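Local coordinates for protein 3-dehydroquinate dehydratase (PDB 2UYG) that probably catalyses the trans-dehydration of 3-dehydroquinate to 3-dehydroshikimate through an enolate intermediate, the third step of chorismate biosynthesis, as a homododecameric type II dehydroquinase, at residues Glu97-Asn102 with Ile122-Gly127. Residues are numbered along the deposited sequence; the frame is centred on the assembly and turned at random.
Sequences EVHLTN and IVSGFG
Val-123 is held to the neighbouring parallel strand through both its N and its O: the N gives a hydrogen bond to Glu-97 O (3.0 Å), and the O takes one from His-99 N. Gly-125 N continues the series to His-99 O at a longer 3.3 Å, coming from above the carbonyl plane. Past the strand ends, Gly-127 N meets Leu-100 O at 2.8 Å, on a lone pair, and so ties the two loops together.

Among the side chains, His-99, the predicted proton donor, gives NE2 to Glu-97 OE1 at 2.6 Å; the carboxylate oxygen lies in the ring plane and uses its anti lone pair. Glu-97 reaches the ring as an extended chain, CG anti to N (chi1 180°), while Ser-113 and Thr-115 bind its carboxylate further.

Carbon atoms close in on this pair: the methyl Ile-122 CD1 lies 3.3 Å from Glu-97 OE1 and near the ring edge, where Ser-124 CB is 3.8 Å from His-99 CD2. A leucine at His-99, with no N-H to offer, would probably leave Glu-97 OE1 without its ring partner and the carboxylate less firmly fixed.

In this flavodoxin-like fold, as commonly in parallel alpha/beta proteins, the active site gathers at the strands' C-terminal ends; Leu-100 and Thr-101 are predicted substrate binders. Strand 95-99 runs between 69-73, whose Asn-73 borders His-99, and 121-124, which pairs antiparallel with a second subunit's strand; helix 129-140 packs against the face carrying Val-98 and Val-123.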
loop_
_atom_site.group_PDB
_atom_site.type_symbol
_atom_site.label_atom_id
_atom_site.label_comp_id
_atom_site.label_asym_id
_atom_site.label_seq_id
_atom_site.Cartn_x
_atom_site.Cartn_y
_atom_site.Cartn_z
ATOM N N GLU A 97 6.336 11.824 -26.546
ATOM C CA GLU A 97 6.016 12.571 -25.335
ATOM C C GLU A 97 7.303 13.271 -24.955
ATOM O O GLU A 97 8.310 12.661 -24.878
ATOM C CB GLU A 97 5.558 11.630 -24.209
ATOM C CG GLU A 97 5.231 12.358 -22.953
ATOM C CD GLU A 97 4.599 11.500 -21.847
ATOM O OE1 GLU A 97 5.030 11.601 -20.643
ATOM O OE2 GLU A 97 3.703 10.733 -22.161
ATOM N N VAL A 98 7.243 14.536 -24.699
ATOM C CA VAL A 98 8.393 15.371 -24.365
ATOM C C VAL A 98 8.140 16.129 -23.085
ATOM O O VAL A 98 7.000 16.559 -22.802
ATOM C CB VAL A 98 8.556 16.261 -25.666
ATOM C CG1 VAL A 98 9.113 17.519 -25.455
ATOM C CG2 VAL A 98 9.364 15.447 -26.699
ATOM N N HIS A 99 9.185 16.328 -22.261
ATOM C CA HIS A 99 9.070 17.249 -21.084
ATOM C C HIS A 99 10.379 17.992 -20.954
ATOM O O HIS A 99 11.414 17.382 -21.157
ATOM C CB HIS A 99 8.847 16.513 -19.764
ATOM C CG HIS A 99 7.759 15.517 -19.823
ATOM N ND1 HIS A 99 6.448 15.828 -19.505
ATOM C CD2 HIS A 99 7.751 14.232 -20.251
ATOM C CE1 HIS A 99 5.708 14.750 -19.671
ATOM N NE2 HIS A 99 6.467 13.768 -20.132
ATOM N N LEU A 100 10.314 19.256 -20.584
ATOM C CA LEU A 100 11.450 20.092 -20.379
ATOM C C LEU A 100 12.324 19.602 -19.245
ATOM O O LEU A 100 13.536 19.624 -19.368
ATOM C CB LEU A 100 10.995 21.487 -19.980
ATOM C CG LEU A 100 10.173 22.167 -21.097
ATOM C CD1 LEU A 100 9.209 23.100 -20.406
ATOM C CD2 LEU A 100 11.083 22.864 -22.057
ATOM N N THR A 101 11.667 19.211 -18.152
ATOM C CA THR A 101 12.330 18.859 -16.910
ATOM C C THR A 101 12.357 17.393 -16.762
ATOM O O THR A 101 11.633 16.677 -17.439
ATOM C CB THR A 101 11.582 19.400 -15.620
ATOM O OG1 THR A 101 10.242 18.869 -15.525
ATOM C CG2 THR A 101 11.447 20.875 -15.628
ATOM N N ASN A 102 13.203 16.944 -15.841
ATOM C CA ASN A 102 13.373 15.541 -15.544
ATOM C C ASN A 102 12.324 15.196 -14.504
ATOM O O ASN A 102 12.449 15.585 -13.311
ATOM C CB ASN A 102 14.768 15.287 -14.950
ATOM C CG ASN A 102 15.011 13.810 -14.651
ATOM O OD1 ASN A 102 14.070 13.005 -14.596
ATOM N ND2 ASN A 102 16.266 13.449 -14.474
ATOM N N ILE A 122 9.687 8.577 -25.076
ATOM C CA ILE A 122 9.695 9.674 -24.155
ATOM C C ILE A 122 11.036 10.313 -24.033
ATOM O O ILE A 122 12.075 9.639 -23.986
ATOM C CB ILE A 122 9.030 9.259 -22.753
ATOM C CG1 ILE A 122 9.111 10.379 -21.710
ATOM C CG2 ILE A 122 9.533 7.977 -22.247
ATOM C CD1 ILE A 122 8.016 10.228 -20.630
ATOM N N VAL A 123 11.038 11.648 -24.056
ATOM C CA VAL A 123 12.235 12.360 -23.838
ATOM C C VAL A 123 12.090 13.415 -22.817
ATOM O O VAL A 123 11.263 14.328 -22.906
ATOM C CB VAL A 123 13.079 12.781 -25.148
ATOM C CG1 VAL A 123 12.501 12.398 -26.411
ATOM C CG2 VAL A 123 13.607 14.107 -25.061
ATOM N N SER A 124 12.877 13.316 -21.772
ATOM C CA SER A 124 12.790 14.429 -20.827
ATOM C C SER A 124 13.960 14.830 -19.942
ATOM O O SER A 124 14.779 14.030 -19.600
ATOM C CB SER A 124 11.557 14.190 -19.966
ATOM O OG SER A 124 11.792 13.154 -19.089
ATOM N N GLY A 125 14.016 16.136 -19.626
ATOM C CA GLY A 125 15.067 16.729 -18.803
ATOM C C GLY A 125 16.005 17.675 -19.531
ATOM O O GLY A 125 16.844 18.265 -18.938
ATOM N N PHE A 126 15.893 17.761 -20.846
ATOM C CA PHE A 126 16.826 18.493 -21.662
ATOM C C PHE A 126 16.385 19.898 -21.923
ATOM O O PHE A 126 16.888 20.518 -22.819
ATOM C CB PHE A 126 17.063 17.709 -22.991
ATOM C CG PHE A 126 17.364 16.292 -22.762
ATOM C CD1 PHE A 126 16.440 15.329 -22.988
ATOM C CD2 PHE A 126 18.545 15.927 -22.216
ATOM C CE1 PHE A 126 16.682 14.002 -22.687
ATOM C CE2 PHE A 126 18.820 14.659 -21.940
ATOM C CZ PHE A 126 17.856 13.650 -22.131
ATOM N N GLY A 127 15.424 20.445 -21.198
ATOM C CA GLY A 127 14.856 21.751 -21.588
ATOM C C GLY A 127 14.321 21.808 -23.019
ATOM O O GLY A 127 13.744 20.870 -23.549
#